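Local coordinates for probable uracil-DNA glycosylase (Acanthamoeba polyphaga mimivirus, PDB 5X55), which belongs to the uracil-DNA glycosylase superfamily and folds as a single compact alpha/beta chain whose centre is a four-stranded parallel sheet, at residues A[102-107]-A[203-208]; A[116-121]-A[156-161]; A[123-128]-A[145-150]; A[223-228]-A[244-249]; A[278-283]-A[303-308]. All blocks are in the same frame, centred on the assembly; numbering follows the deposited sequence.

Along the chain, contact 1 closes a long loop within which contact 2 is nested, and contact 3 is nested inside contact 2; contacts 4 and 5 follow in series. Contacts 2 and 3 share helix 146-159, their centres about 14 Å apart, and touch where the F118 ring lies against N124. Contacts 1 and 4, also about 14 Å apart between centres, meet through I102 and C207 against A244 and I247. Contact 3 reaches contact 5 by a probable hydrogen bond between Y146 and D278, whereas the centres of contacts 2 and 4 are about 34 Å apart, on opposite sides of the chain's centre. The part of the chain before the parallel sheet thus meets later helices at two places: I102 on helix 244-248 and Y146 on helix 273-286.

Contact 1: residues A[102-107]-A[203-208]; sequences ILIDAN and YAMGCS
M205 pushes its terminal methyl against segment 102-107, where CE lies 3.3 Å from the carbonyl O of I102 and 3.9 Å from CD1 of I104. The chain of M205 leaves the backbone with CG wedged between N and the carbonyl carbon (chi1 60°), runs extended, and then turns at chi3 (-80°), a bend that swings the methyl beyond SD toward I102. I104 runs alongside it, pointing the other way, and its CD1 also approaches M205 CB at 4.0 Å. Next to this pair, I102 sends CD1 to C207 SG at 3.5 Å; N173 and I247 press on both of these residues, making this the dense end of the contact. In the superfamily's alpha/beta fold, the contact thereby joins the end of helix 98-102 to the loop that runs from strand 185-189 to helix 219-230, and S208, the last residue of segment 203-208, bonds through OG to I187 O of strand 185-189. Toward D105 and N107 the two segments diverge, and the chain becomes more exposed. Here D105 closes an Asx turn, its OD1 receiving N107 N at 3.0 Å from above the carboxylate plane, while N214 ND2 bonds to the same oxygen.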
# COMPACT_ATOMS: atom_id res chain seq x y z
N ILE A 102 10.41 3.79 -8.21
CA ILE A 102 9.91 4.14 -6.89
C ILE A 102 10.18 5.62 -6.60
O ILE A 102 9.40 6.26 -5.88
CB ILE A 102 10.49 3.22 -5.80
CG1 ILE A 102 9.69 3.37 -4.50
CG2 ILE A 102 11.96 3.47 -5.54
CD1 ILE A 102 8.29 2.81 -4.58
N LEU A 103 11.25 6.18 -7.16
CA LEU A 103 11.56 7.59 -6.94
C LEU A 103 11.13 8.40 -8.16
O LEU A 103 11.92 8.72 -9.05
CB LEU A 103 13.05 7.77 -6.64
CG LEU A 103 13.36 9.22 -6.27
CD1 LEU A 103 12.76 9.51 -4.91
CD2 LEU A 103 14.85 9.51 -6.29
N ILE A 104 9.85 8.76 -8.18
CA ILE A 104 9.18 9.28 -9.37
C ILE A 104 9.12 10.80 -9.32
O ILE A 104 8.79 11.39 -8.29
CB ILE A 104 7.77 8.67 -9.48
CG1 ILE A 104 7.86 7.18 -9.74
CG2 ILE A 104 6.95 9.35 -10.57
CD1 ILE A 104 6.53 6.52 -9.62
N ASP A 105 9.40 11.44 -10.46
CA ASP A 105 9.29 12.88 -10.60
C ASP A 105 8.11 13.20 -11.52
O ASP A 105 8.10 12.77 -12.68
CB ASP A 105 10.59 13.46 -11.16
CG ASP A 105 10.52 14.96 -11.40
OD1 ASP A 105 9.61 15.65 -10.88
OD2 ASP A 105 11.41 15.46 -12.11
N ALA A 106 7.12 13.93 -10.99
CA ALA A 106 5.95 14.28 -11.80
C ALA A 106 6.33 15.11 -13.03
O ALA A 106 5.68 15.00 -14.07
CB ALA A 106 4.91 15.01 -10.96
N ASN A 107 7.39 15.93 -12.94
CA ASN A 107 7.86 16.69 -14.09
C ASN A 107 8.59 15.85 -15.13
O ASN A 107 8.87 16.35 -16.22
CB ASN A 107 8.79 17.82 -13.64
CG ASN A 107 8.11 18.82 -12.72
OD1 ASN A 107 6.92 19.10 -12.85
ND2 ASN A 107 8.87 19.36 -11.79
N TYR A 203 -1.61 11.03 -9.02
CA TYR A 203 -0.99 10.90 -7.70
C TYR A 203 -0.72 9.44 -7.35
O TYR A 203 0.25 9.16 -6.65
CB TYR A 203 -1.89 11.52 -6.63
CG TYR A 203 -2.05 13.01 -6.71
CD1 TYR A 203 -1.19 13.79 -7.47
CD2 TYR A 203 -3.08 13.65 -6.03
CE1 TYR A 203 -1.35 15.17 -7.55
CE2 TYR A 203 -3.25 15.01 -6.09
CZ TYR A 203 -2.39 15.77 -6.85
OH TYR A 203 -2.57 17.13 -6.90
N ALA A 204 -1.56 8.52 -7.80
CA ALA A 204 -1.35 7.10 -7.50
C ALA A 204 -0.06 6.60 -8.15
O ALA A 204 0.18 6.82 -9.34
CB ALA A 204 -2.55 6.29 -7.98
N MET A 205 0.78 5.92 -7.35
CA MET A 205 2.05 5.39 -7.84
C MET A 205 2.28 3.94 -7.39
O MET A 205 3.40 3.46 -7.42
CB MET A 205 3.21 6.28 -7.40
CG MET A 205 3.38 6.43 -5.89
SD MET A 205 4.92 7.33 -5.57
CE MET A 205 6.10 5.99 -5.76
N GLY A 206 1.23 3.22 -7.01
CA GLY A 206 1.38 1.82 -6.69
C GLY A 206 1.89 1.55 -5.30
O GLY A 206 2.30 0.42 -5.02
N CYS A 207 1.91 2.56 -4.44
CA CYS A 207 2.27 2.46 -3.04
C CYS A 207 1.19 3.16 -2.24
O CYS A 207 0.69 4.20 -2.67
CB CYS A 207 3.60 3.15 -2.74
SG CYS A 207 4.87 2.64 -3.81
N SER A 208 0.86 2.62 -1.07
CA SER A 208 -0.07 3.35 -0.22
C SER A 208 0.60 4.61 0.31
O SER A 208 1.81 4.65 0.56
CB SER A 208 -0.59 2.46 0.93
OG SER A 208 0.44 1.92 1.72

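Contact 2: residues A[116-121]-A[156-161]; sequences ECFPDC and SYLEKR
C121 and L158 make the main apolar contact, with SG of C121 3.7 Å from CB of L158. Further out along the same leucine, CD2 lies 3.9 Å from CB of F118, approaching the phenylalanine obliquely and passing 3.8 Å from F118 O. W114 and I164 also touch L158. E159 adds the remaining contact at the exposed margin: its chain bends at chi2 (-70°), and OE1 lies 3.4 Å from C121 SG. Backbone bonds shape both partners. On one side, C121 N donates to F118 O over 2.9 Å and closes a type I beta turn, which presents the cysteine to the helix, while C121 O accepts from S155 OG. On the other, R161 N bonds to L158 O and Q162 N to Y157 O, with R161 at positive phi. The arrangement is thus a beta turn after helix 114-117 packed on the end of helix 146-159, which terminates in a Schellman motif with R161 as its C-prime residue.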
# COMPACT_ATOMS: atom_id res chain seq x y z
N GLU A 116 -2.11 2.30 -23.45
CA GLU A 116 -0.85 2.24 -24.20
C GLU A 116 -0.14 0.90 -24.02
O GLU A 116 0.37 0.35 -25.01
CB GLU A 116 0.05 3.41 -23.80
CG GLU A 116 -0.70 4.74 -23.84
CD GLU A 116 0.18 5.97 -23.59
OE1 GLU A 116 -0.00 6.99 -24.28
OE2 GLU A 116 1.04 5.91 -22.69
N CYS A 117 -0.09 0.36 -22.79
CA CYS A 117 0.53 -0.95 -22.55
C CYS A 117 -0.27 -2.09 -23.15
O CYS A 117 0.29 -3.14 -23.46
CB CYS A 117 0.67 -1.25 -21.05
SG CYS A 117 1.73 -0.13 -20.17
N PHE A 118 -1.59 -1.94 -23.26
CA PHE A 118 -2.46 -2.99 -23.77
C PHE A 118 -3.38 -2.39 -24.81
O PHE A 118 -4.58 -2.21 -24.56
CB PHE A 118 -3.26 -3.67 -22.66
CG PHE A 118 -2.42 -4.21 -21.52
CD1 PHE A 118 -1.68 -5.36 -21.69
CD2 PHE A 118 -2.40 -3.56 -20.29
CE1 PHE A 118 -0.91 -5.87 -20.65
CE2 PHE A 118 -1.65 -4.06 -19.24
CZ PHE A 118 -0.90 -5.22 -19.42
N PRO A 119 -2.86 -2.07 -26.00
CA PRO A 119 -3.68 -1.39 -27.01
C PRO A 119 -4.96 -2.12 -27.33
O PRO A 119 -5.98 -1.48 -27.65
CB PRO A 119 -2.75 -1.32 -28.23
CG PRO A 119 -1.39 -1.51 -27.71
CD PRO A 119 -1.51 -2.40 -26.51
N ASP A 120 -4.96 -3.45 -27.24
CA ASP A 120 -6.11 -4.28 -27.57
C ASP A 120 -6.77 -4.87 -26.33
O ASP A 120 -7.49 -5.87 -26.43
CB ASP A 120 -5.68 -5.36 -28.56
CG ASP A 120 -5.06 -4.78 -29.83
OD1 ASP A 120 -5.72 -3.94 -30.50
OD2 ASP A 120 -3.90 -5.12 -30.15
N CYS A 121 -6.52 -4.27 -25.16
CA CYS A 121 -7.18 -4.60 -23.90
C CYS A 121 -6.87 -6.02 -23.44
O CYS A 121 -7.66 -6.64 -22.73
CB CYS A 121 -8.69 -4.38 -24.00
SG CYS A 121 -9.04 -2.73 -24.66
N SER A 156 -12.31 -5.30 -19.30
CA SER A 156 -13.56 -4.62 -19.60
C SER A 156 -13.47 -3.13 -19.27
O SER A 156 -14.03 -2.31 -20.01
CB SER A 156 -14.73 -5.29 -18.86
OG SER A 156 -14.89 -4.81 -17.53
N TYR A 157 -12.76 -2.76 -18.20
CA TYR A 157 -12.54 -1.33 -17.95
C TYR A 157 -11.75 -0.69 -19.08
O TYR A 157 -12.01 0.47 -19.44
CB TYR A 157 -11.81 -1.09 -16.62
CG TYR A 157 -12.42 -1.67 -15.37
CD1 TYR A 157 -13.79 -1.93 -15.27
CD2 TYR A 157 -11.62 -1.97 -14.28
CE1 TYR A 157 -14.32 -2.48 -14.08
CE2 TYR A 157 -12.14 -2.52 -13.11
CZ TYR A 157 -13.48 -2.77 -13.01
OH TYR A 157 -13.94 -3.31 -11.81
N LEU A 158 -10.77 -1.40 -19.63
CA LEU A 158 -10.04 -0.83 -20.76
C LEU A 158 -10.90 -0.71 -22.01
O LEU A 158 -10.71 0.23 -22.80
CB LEU A 158 -8.81 -1.66 -21.09
CG LEU A 158 -7.53 -1.05 -20.56
CD1 LEU A 158 -7.52 -1.25 -19.05
CD2 LEU A 158 -6.28 -1.64 -21.23
N GLU A 159 -11.83 -1.66 -22.22
CA GLU A 159 -12.73 -1.58 -23.37
C GLU A 159 -13.65 -0.36 -23.29
O GLU A 159 -13.98 0.23 -24.33
CB GLU A 159 -13.54 -2.87 -23.51
CG GLU A 159 -12.91 -3.89 -24.45
CD GLU A 159 -12.96 -3.45 -25.91
OE1 GLU A 159 -11.99 -2.84 -26.40
OE2 GLU A 159 -13.99 -3.72 -26.58
N LYS A 160 -14.05 0.05 -22.09
CA LYS A 160 -14.82 1.27 -21.92
C LYS A 160 -13.96 2.52 -21.83
O LYS A 160 -14.49 3.59 -21.53
CB LYS A 160 -15.70 1.18 -20.68
CG LYS A 160 -16.53 -0.08 -20.64
CD LYS A 160 -17.37 -0.14 -19.39
CE LYS A 160 -18.50 -1.15 -19.56
NZ LYS A 160 -19.47 -1.10 -18.42
N ARG A 161 -12.64 2.40 -22.05
CA ARG A 161 -11.72 3.53 -22.06
C ARG A 161 -11.64 4.26 -20.71
O ARG A 161 -11.40 5.47 -20.67
CB ARG A 161 -12.08 4.53 -23.17
CG ARG A 161 -12.08 3.94 -24.56
CD ARG A 161 -10.68 3.58 -25.05
NE ARG A 161 -10.63 2.40 -25.89
CZ ARG A 161 -9.73 2.13 -26.83
NH1 ARG A 161 -8.74 2.98 -27.04
NH2 ARG A 161 -9.80 1.01 -27.53

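Contact 3: residues A[123-128]-A[145-150]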
# COMPACT_ATOMS: atom_id res chain seq x y z
N VAL A 123 -5.27 -7.52 -21.04
CA VAL A 123 -4.63 -7.30 -19.74
C VAL A 123 -3.91 -8.55 -19.27
O VAL A 123 -4.47 -9.65 -19.25
CB VAL A 123 -5.65 -6.84 -18.68
CG1 VAL A 123 -5.04 -6.96 -17.27
CG2 VAL A 123 -6.05 -5.42 -18.94
N ASN A 124 -2.65 -8.39 -18.90
CA ASN A 124 -1.80 -9.50 -18.50
C ASN A 124 -1.02 -9.03 -17.27
O ASN A 124 0.07 -8.46 -17.40
CB ASN A 124 -0.89 -9.90 -19.65
CG ASN A 124 -0.10 -11.14 -19.37
OD1 ASN A 124 0.16 -11.49 -18.22
ND2 ASN A 124 0.35 -11.80 -20.43
N LEU A 125 -1.57 -9.29 -16.09
CA LEU A 125 -0.98 -8.76 -14.86
C LEU A 125 0.41 -9.32 -14.58
O LEU A 125 1.26 -8.61 -14.02
CB LEU A 125 -1.90 -9.04 -13.67
CG LEU A 125 -3.27 -8.35 -13.65
CD1 LEU A 125 -4.12 -8.81 -12.44
CD2 LEU A 125 -3.12 -6.86 -13.65
N LYS A 126 0.66 -10.58 -14.97
CA LYS A 126 1.97 -11.20 -14.73
C LYS A 126 3.12 -10.38 -15.34
O LYS A 126 4.19 -10.26 -14.74
CB LYS A 126 1.98 -12.63 -15.27
CG LYS A 126 3.37 -13.24 -15.41
CD LYS A 126 4.01 -13.59 -14.07
CE LYS A 126 5.54 -13.42 -14.13
NZ LYS A 126 6.22 -14.21 -15.21
N LEU A 127 2.89 -9.77 -16.51
CA LEU A 127 3.91 -8.95 -17.16
C LEU A 127 4.21 -7.66 -16.42
O LEU A 127 5.19 -6.99 -16.76
CB LEU A 127 3.47 -8.60 -18.58
CG LEU A 127 3.26 -9.78 -19.52
CD1 LEU A 127 2.92 -9.25 -20.91
CD2 LEU A 127 4.51 -10.63 -19.54
N LEU A 128 3.40 -7.29 -15.43
CA LEU A 128 3.63 -6.11 -14.62
C LEU A 128 4.43 -6.41 -13.36
O LEU A 128 4.69 -5.50 -12.57
CB LEU A 128 2.28 -5.49 -14.26
CG LEU A 128 1.46 -5.22 -15.52
CD1 LEU A 128 0.11 -4.65 -15.17
CD2 LEU A 128 2.24 -4.28 -16.45
N THR A 145 -9.72 -19.63 -9.16
CA THR A 145 -10.76 -19.38 -10.16
C THR A 145 -11.09 -17.89 -10.29
O THR A 145 -11.52 -17.46 -11.36
CB THR A 145 -12.03 -20.18 -9.85
OG1 THR A 145 -12.65 -19.70 -8.65
CG2 THR A 145 -11.70 -21.67 -9.69
N TYR A 146 -10.86 -17.09 -9.24
CA TYR A 146 -11.15 -15.66 -9.37
C TYR A 146 -10.19 -14.95 -10.33
O TYR A 146 -10.55 -13.90 -10.88
CB TYR A 146 -11.14 -14.98 -7.98
CG TYR A 146 -9.75 -14.82 -7.36
CD1 TYR A 146 -8.86 -13.85 -7.82
CD2 TYR A 146 -9.32 -15.65 -6.33
CE1 TYR A 146 -7.59 -13.71 -7.29
CE2 TYR A 146 -8.05 -15.51 -5.78
CZ TYR A 146 -7.19 -14.53 -6.27
OH TYR A 146 -5.94 -14.39 -5.75
N PHE A 147 -8.99 -15.48 -10.55
CA PHE A 147 -7.97 -14.68 -11.26
C PHE A 147 -8.34 -14.36 -12.71
O PHE A 147 -8.16 -13.19 -13.12
CB PHE A 147 -6.62 -15.38 -11.17
CG PHE A 147 -5.50 -14.56 -11.73
CD1 PHE A 147 -4.87 -13.61 -10.94
CD2 PHE A 147 -5.10 -14.71 -13.04
CE1 PHE A 147 -3.85 -12.86 -11.44
CE2 PHE A 147 -4.08 -13.95 -13.54
CZ PHE A 147 -3.45 -13.02 -12.75
N PRO A 148 -8.81 -15.30 -13.53
CA PRO A 148 -9.33 -14.89 -14.85
C PRO A 148 -10.44 -13.88 -14.75
O PRO A 148 -10.54 -13.00 -15.60
CB PRO A 148 -9.80 -16.20 -15.48
CG PRO A 148 -8.95 -17.24 -14.84
CD PRO A 148 -8.79 -16.77 -13.41
N GLN A 149 -11.29 -13.96 -13.71
CA GLN A 149 -12.32 -12.93 -13.55
C GLN A 149 -11.69 -11.56 -13.35
O GLN A 149 -12.15 -10.57 -13.92
CB GLN A 149 -13.24 -13.28 -12.39
CG GLN A 149 -14.21 -14.41 -12.68
CD GLN A 149 -14.78 -15.06 -11.42
OE1 GLN A 149 -14.95 -14.40 -10.38
NE2 GLN A 149 -15.06 -16.36 -11.50
N LEU A 150 -10.62 -11.49 -12.54
CA LEU A 150 -9.95 -10.21 -12.31
C LEU A 150 -9.40 -9.64 -13.61
O LEU A 150 -9.66 -8.48 -13.97
CB LEU A 150 -8.85 -10.42 -11.27
CG LEU A 150 -7.82 -9.31 -11.06
CD1 LEU A 150 -8.51 -8.09 -10.54
CD2 LEU A 150 -6.72 -9.77 -10.10
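L125 and L150 are the residues whose backbones come nearest, with 9.4 Å between their CA atoms, so the gap is bridged wholly by side chains. The contact packs a short 3-10 segment, 126-128, with L125 just ahead of it, on the first part of helix 146-159. Bonds from L127 N to N124 O and from L128 N to L125 O, the latter 2.9 Å, wind the first segment, while the bond from L150 N to Y146 O belongs to the helix. The first bond of the L125 side chain points toward the helix, and one methyl, CD1, makes both of its contacts. An extended second torsion (chi2 176°) carries that methyl forward into the angle between F147 and L150. The F147 ring meets it obliquely, CE1 being 4.2 Å from L125 CD1, and V141 of helix 135-142 touches the same phenylalanine. F138, L154 and L171 also pack on L125, and its backbone N is taken up by E151 OE2. The two leucine side chains lie roughly perpendicular. L150, with CG opposite its backbone N (chi1 168°), offers the CD2 branch, and the closest approach of the contact is the 3.6 Å between L150 CD2 and L125 CD1.

Contact 4: residues A[223-228]-A[244-249]; sequences NIYTNL and ASWILQ
W246 dominates the contact, projecting the six-membered part of its indole from segment 244-248 toward residues 223-228 of helix 219-230; the axes of these short segments are 15.2 Å apart and inclined at 71°. L228 comes from the opposite direction and sets CD1 astride the outer bond of that ring, 3.5 Å from both W246 CZ2 and CH2, in an oblique approach. I224, one turn earlier on its helix, places CG2 near the indole plane at the edge, 4.0 Å from W246 CH2; CG2, the branch anti to the backbone N, is the one that reaches the tryptophan. Y225 adds a looser contact from CE1. F351 of helix 350-360 touches both I224 and L228. The indole N-H is turned to another partner, W368 O, and the W368 ring meets W246 edge-to-face, while Y225 OH bonds to H240 O. With no hydrogen bond between the two segments, their attachment here rests on dispersion between aliphatic methyls and a buried indole, whose one polar atom is satisfied by the C-terminal tail.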
# COMPACT_ATOMS: atom_id res chain seq x y z
N ASN A 223 -0.18 14.29 7.94
CA ASN A 223 -0.45 13.91 9.32
C ASN A 223 0.49 12.81 9.79
O ASN A 223 0.92 12.80 10.95
CB ASN A 223 -1.92 13.49 9.47
CG ASN A 223 -2.86 14.70 9.43
OD1 ASN A 223 -2.40 15.83 9.51
ND2 ASN A 223 -4.17 14.46 9.31
N ILE A 224 0.85 11.89 8.89
CA ILE A 224 1.88 10.90 9.24
C ILE A 224 3.18 11.60 9.61
O ILE A 224 3.79 11.31 10.65
CB ILE A 224 2.07 9.90 8.08
CG1 ILE A 224 0.79 9.07 7.88
CG2 ILE A 224 3.29 9.01 8.33
CD1 ILE A 224 0.68 8.45 6.51
N TYR A 225 3.65 12.53 8.75
CA TYR A 225 4.85 13.31 9.06
C TYR A 225 4.73 14.01 10.41
O TYR A 225 5.67 14.01 11.21
CB TYR A 225 5.09 14.36 7.97
CG TYR A 225 5.56 13.85 6.63
CD1 TYR A 225 6.23 12.64 6.49
CD2 TYR A 225 5.35 14.62 5.48
CE1 TYR A 225 6.66 12.21 5.24
CE2 TYR A 225 5.78 14.20 4.24
CZ TYR A 225 6.42 13.00 4.12
OH TYR A 225 6.83 12.61 2.87
N THR A 226 3.58 14.65 10.66
CA THR A 226 3.36 15.31 11.95
C THR A 226 3.58 14.33 13.10
O THR A 226 4.19 14.68 14.12
CB THR A 226 1.95 15.91 11.99
OG1 THR A 226 1.84 16.98 11.04
CG2 THR A 226 1.58 16.45 13.39
N ASN A 227 3.07 13.10 12.97
CA ASN A 227 3.27 12.08 13.99
C ASN A 227 4.75 11.73 14.14
O ASN A 227 5.26 11.58 15.26
CB ASN A 227 2.45 10.83 13.65
CG ASN A 227 2.52 9.77 14.73
OD1 ASN A 227 3.43 8.93 14.74
ND2 ASN A 227 1.56 9.80 15.64
N LEU A 228 5.47 11.58 13.02
CA LEU A 228 6.91 11.29 13.13
C LEU A 228 7.65 12.41 13.86
O LEU A 228 8.52 12.13 14.69
CB LEU A 228 7.51 11.08 11.74
CG LEU A 228 7.17 9.73 11.09
CD1 LEU A 228 7.11 9.86 9.58
CD2 LEU A 228 8.21 8.68 11.50
N ALA A 244 9.81 6.47 -1.19
CA ALA A 244 10.82 5.54 -1.69
C ALA A 244 11.78 5.07 -0.60
O ALA A 244 12.15 3.89 -0.54
CB ALA A 244 11.58 6.22 -2.83
N SER A 245 12.14 5.97 0.32
CA SER A 245 13.14 5.64 1.33
C SER A 245 12.63 4.55 2.27
O SER A 245 13.37 3.61 2.61
CB SER A 245 13.49 6.90 2.11
OG SER A 245 14.33 6.57 3.20
N TRP A 246 11.38 4.68 2.74
CA TRP A 246 10.83 3.69 3.66
C TRP A 246 10.65 2.35 2.97
O TRP A 246 10.89 1.30 3.58
CB TRP A 246 9.48 4.17 4.21
CG TRP A 246 9.53 5.45 4.94
CD1 TRP A 246 10.65 6.17 5.28
CD2 TRP A 246 8.41 6.20 5.42
NE1 TRP A 246 10.29 7.31 5.94
CE2 TRP A 246 8.92 7.35 6.04
CE3 TRP A 246 7.03 5.99 5.38
CZ2 TRP A 246 8.09 8.31 6.61
CZ3 TRP A 246 6.20 6.94 5.96
CH2 TRP A 246 6.73 8.09 6.56
N ILE A 247 10.18 2.37 1.73
CA ILE A 247 9.85 1.13 1.04
C ILE A 247 11.12 0.36 0.73
O ILE A 247 11.16 -0.87 0.90
CB ILE A 247 9.03 1.43 -0.22
CG1 ILE A 247 7.70 2.09 0.19
CG2 ILE A 247 8.82 0.17 -1.09
CD1 ILE A 247 7.05 2.81 -0.96
N LEU A 248 12.18 1.07 0.31
CA LEU A 248 13.45 0.40 0.02
C LEU A 248 14.01 -0.31 1.25
O LEU A 248 14.76 -1.28 1.10
CB LEU A 248 14.45 1.41 -0.51
CG LEU A 248 14.19 1.86 -1.94
CD1 LEU A 248 14.72 3.27 -2.19
CD2 LEU A 248 14.81 0.85 -2.93
N GLN A 249 13.66 0.15 2.45
CA GLN A 249 14.13 -0.43 3.71
C GLN A 249 13.18 -1.47 4.28
O GLN A 249 13.32 -1.85 5.45
CB GLN A 249 14.38 0.67 4.75
CG GLN A 249 15.46 1.71 4.35
CD GLN A 249 15.55 2.85 5.35
OE1 GLN A 249 16.07 2.68 6.46
NE2 GLN A 249 15.00 4.00 5.00

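Contact 5: residues A[278-283]-A[303-308]; sequences DLIDYL and CQRVDP
D281 and R305 face each other side-on: NE and NH2 of the guanidinium each take one oxygen of the carboxylate, in a salt bridge with two bonds. Although the side chains run nearly perpendicular, the flat groups are only 33° apart, and D281 CG lies in the guanidinium plane at its edge. R305 NE reaches D281 OD1 at 3.0 Å, on the syn side but tilted 30° from the carboxylate plane. NH2 meets the syn lone pair of D281 OD2; the modelled 2.5 Å is short, so its exact length is doubtful. A bend at chi3 (70°) turns the arginine's end onto the aspartate. A water donates to both D281 OD1 and R305 O, tying the carboxylate also to the backbone of the opposite segment. On the more buried side of the salt bridge, I280 and V306 meet almost at right angles, with their CG2 methyls 3.7 Å apart. The type I turn C303-V306 starts at the last residue of helix 297-303, in the beta-alpha-beta unit between parallel strands 291-295 and 312-316, and helix 273-286 packs beside it; V306 rests on F292 and I313 of those strands, and D278, three residues before D281, forms a salt bridge with K144.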
# COMPACT_ATOMS: atom_id res chain seq x y z
N ASP A 278 -5.20 -13.26 -0.67
CA ASP A 278 -4.13 -14.23 -0.93
C ASP A 278 -2.75 -13.63 -0.70
O ASP A 278 -1.82 -14.35 -0.33
CB ASP A 278 -4.26 -14.78 -2.35
CG ASP A 278 -5.32 -15.86 -2.48
OD1 ASP A 278 -5.69 -16.47 -1.45
OD2 ASP A 278 -5.79 -16.09 -3.61
N LEU A 279 -2.58 -12.33 -0.91
CA LEU A 279 -1.29 -11.71 -0.64
C LEU A 279 -0.99 -11.69 0.85
O LEU A 279 0.10 -12.09 1.29
CB LEU A 279 -1.28 -10.30 -1.24
CG LEU A 279 -0.08 -9.37 -1.02
CD1 LEU A 279 1.24 -10.09 -1.30
CD2 LEU A 279 -0.25 -8.11 -1.89
N ILE A 280 -1.98 -11.27 1.66
CA ILE A 280 -1.82 -11.30 3.12
C ILE A 280 -1.53 -12.71 3.59
O ILE A 280 -0.59 -12.95 4.37
CB ILE A 280 -3.08 -10.74 3.83
CG1 ILE A 280 -3.53 -9.37 3.26
CG2 ILE A 280 -2.88 -10.70 5.34
CD1 ILE A 280 -2.59 -8.28 3.47
N ASP A 281 -2.34 -13.67 3.13
CA ASP A 281 -2.20 -15.05 3.59
C ASP A 281 -0.85 -15.63 3.18
O ASP A 281 -0.22 -16.36 3.95
CB ASP A 281 -3.34 -15.93 3.04
CG ASP A 281 -4.70 -15.51 3.58
OD1 ASP A 281 -4.74 -14.79 4.61
OD2 ASP A 281 -5.73 -15.88 2.98
N TYR A 282 -0.40 -15.31 1.96
CA TYR A 282 0.91 -15.77 1.53
C TYR A 282 2.00 -15.27 2.47
O TYR A 282 2.89 -16.02 2.86
CB TYR A 282 1.17 -15.29 0.10
CG TYR A 282 2.53 -15.70 -0.41
CD1 TYR A 282 2.72 -16.96 -0.99
CD2 TYR A 282 3.62 -14.85 -0.30
CE1 TYR A 282 3.97 -17.34 -1.45
CE2 TYR A 282 4.87 -15.23 -0.76
CZ TYR A 282 5.04 -16.47 -1.33
OH TYR A 282 6.29 -16.85 -1.79
N LEU A 283 1.93 -13.98 2.84
CA LEU A 283 2.99 -13.43 3.69
C LEU A 283 2.97 -14.06 5.08
O LEU A 283 4.00 -14.49 5.59
CB LEU A 283 2.88 -11.90 3.77
CG LEU A 283 3.13 -11.11 2.48
CD1 LEU A 283 2.83 -9.64 2.72
CD2 LEU A 283 4.55 -11.29 2.00
N CYS A 303 -6.21 -6.89 8.79
CA CYS A 303 -5.17 -7.42 9.68
C CYS A 303 -5.68 -8.50 10.62
O CYS A 303 -4.87 -9.19 11.26
CB CYS A 303 -4.53 -6.29 10.48
SG CYS A 303 -3.46 -5.22 9.45
N GLN A 304 -6.99 -8.65 10.74
CA GLN A 304 -7.52 -9.80 11.47
C GLN A 304 -7.51 -11.08 10.65
O GLN A 304 -7.99 -12.11 11.13
CB GLN A 304 -8.92 -9.47 11.96
CG GLN A 304 -8.83 -8.43 13.05
CD GLN A 304 -10.15 -8.03 13.59
OE1 GLN A 304 -10.80 -8.82 14.29
NE2 GLN A 304 -10.59 -6.82 13.25
N ARG A 305 -6.98 -11.06 9.42
CA ARG A 305 -6.60 -12.31 8.80
C ARG A 305 -5.33 -12.88 9.40
O ARG A 305 -5.01 -14.05 9.14
CB ARG A 305 -6.39 -12.15 7.29
CG ARG A 305 -7.59 -11.63 6.51
CD ARG A 305 -7.24 -11.60 5.04
NE ARG A 305 -7.12 -12.94 4.48
CZ ARG A 305 -8.15 -13.62 3.98
NH1 ARG A 305 -9.37 -13.07 3.97
NH2 ARG A 305 -7.97 -14.84 3.49
N VAL A 306 -4.61 -12.08 10.18
CA VAL A 306 -3.24 -12.36 10.58
C VAL A 306 -3.25 -12.91 12.00
O VAL A 306 -3.97 -12.39 12.86
CB VAL A 306 -2.36 -11.09 10.48
CG1 VAL A 306 -0.97 -11.34 10.99
CG2 VAL A 306 -2.32 -10.54 9.03
N ASP A 307 -2.48 -13.95 12.24
CA ASP A 307 -2.31 -14.53 13.57
C ASP A 307 -1.56 -13.57 14.49
O ASP A 307 -0.35 -13.38 14.30
CB ASP A 307 -1.56 -15.85 13.47
CG ASP A 307 -1.53 -16.61 14.77
OD1 ASP A 307 -1.90 -16.05 15.83
OD2 ASP A 307 -1.14 -17.80 14.73
N PRO A 308 -2.20 -12.99 15.50
CA PRO A 308 -1.53 -11.97 16.33
C PRO A 308 -0.52 -12.51 17.32
O PRO A 308 0.11 -11.72 18.02
CB PRO A 308 -2.71 -11.29 17.05
CG PRO A 308 -3.76 -12.36 17.14
CD PRO A 308 -3.61 -13.19 15.89
O HOH W 1 -3.34 -14.72 6.78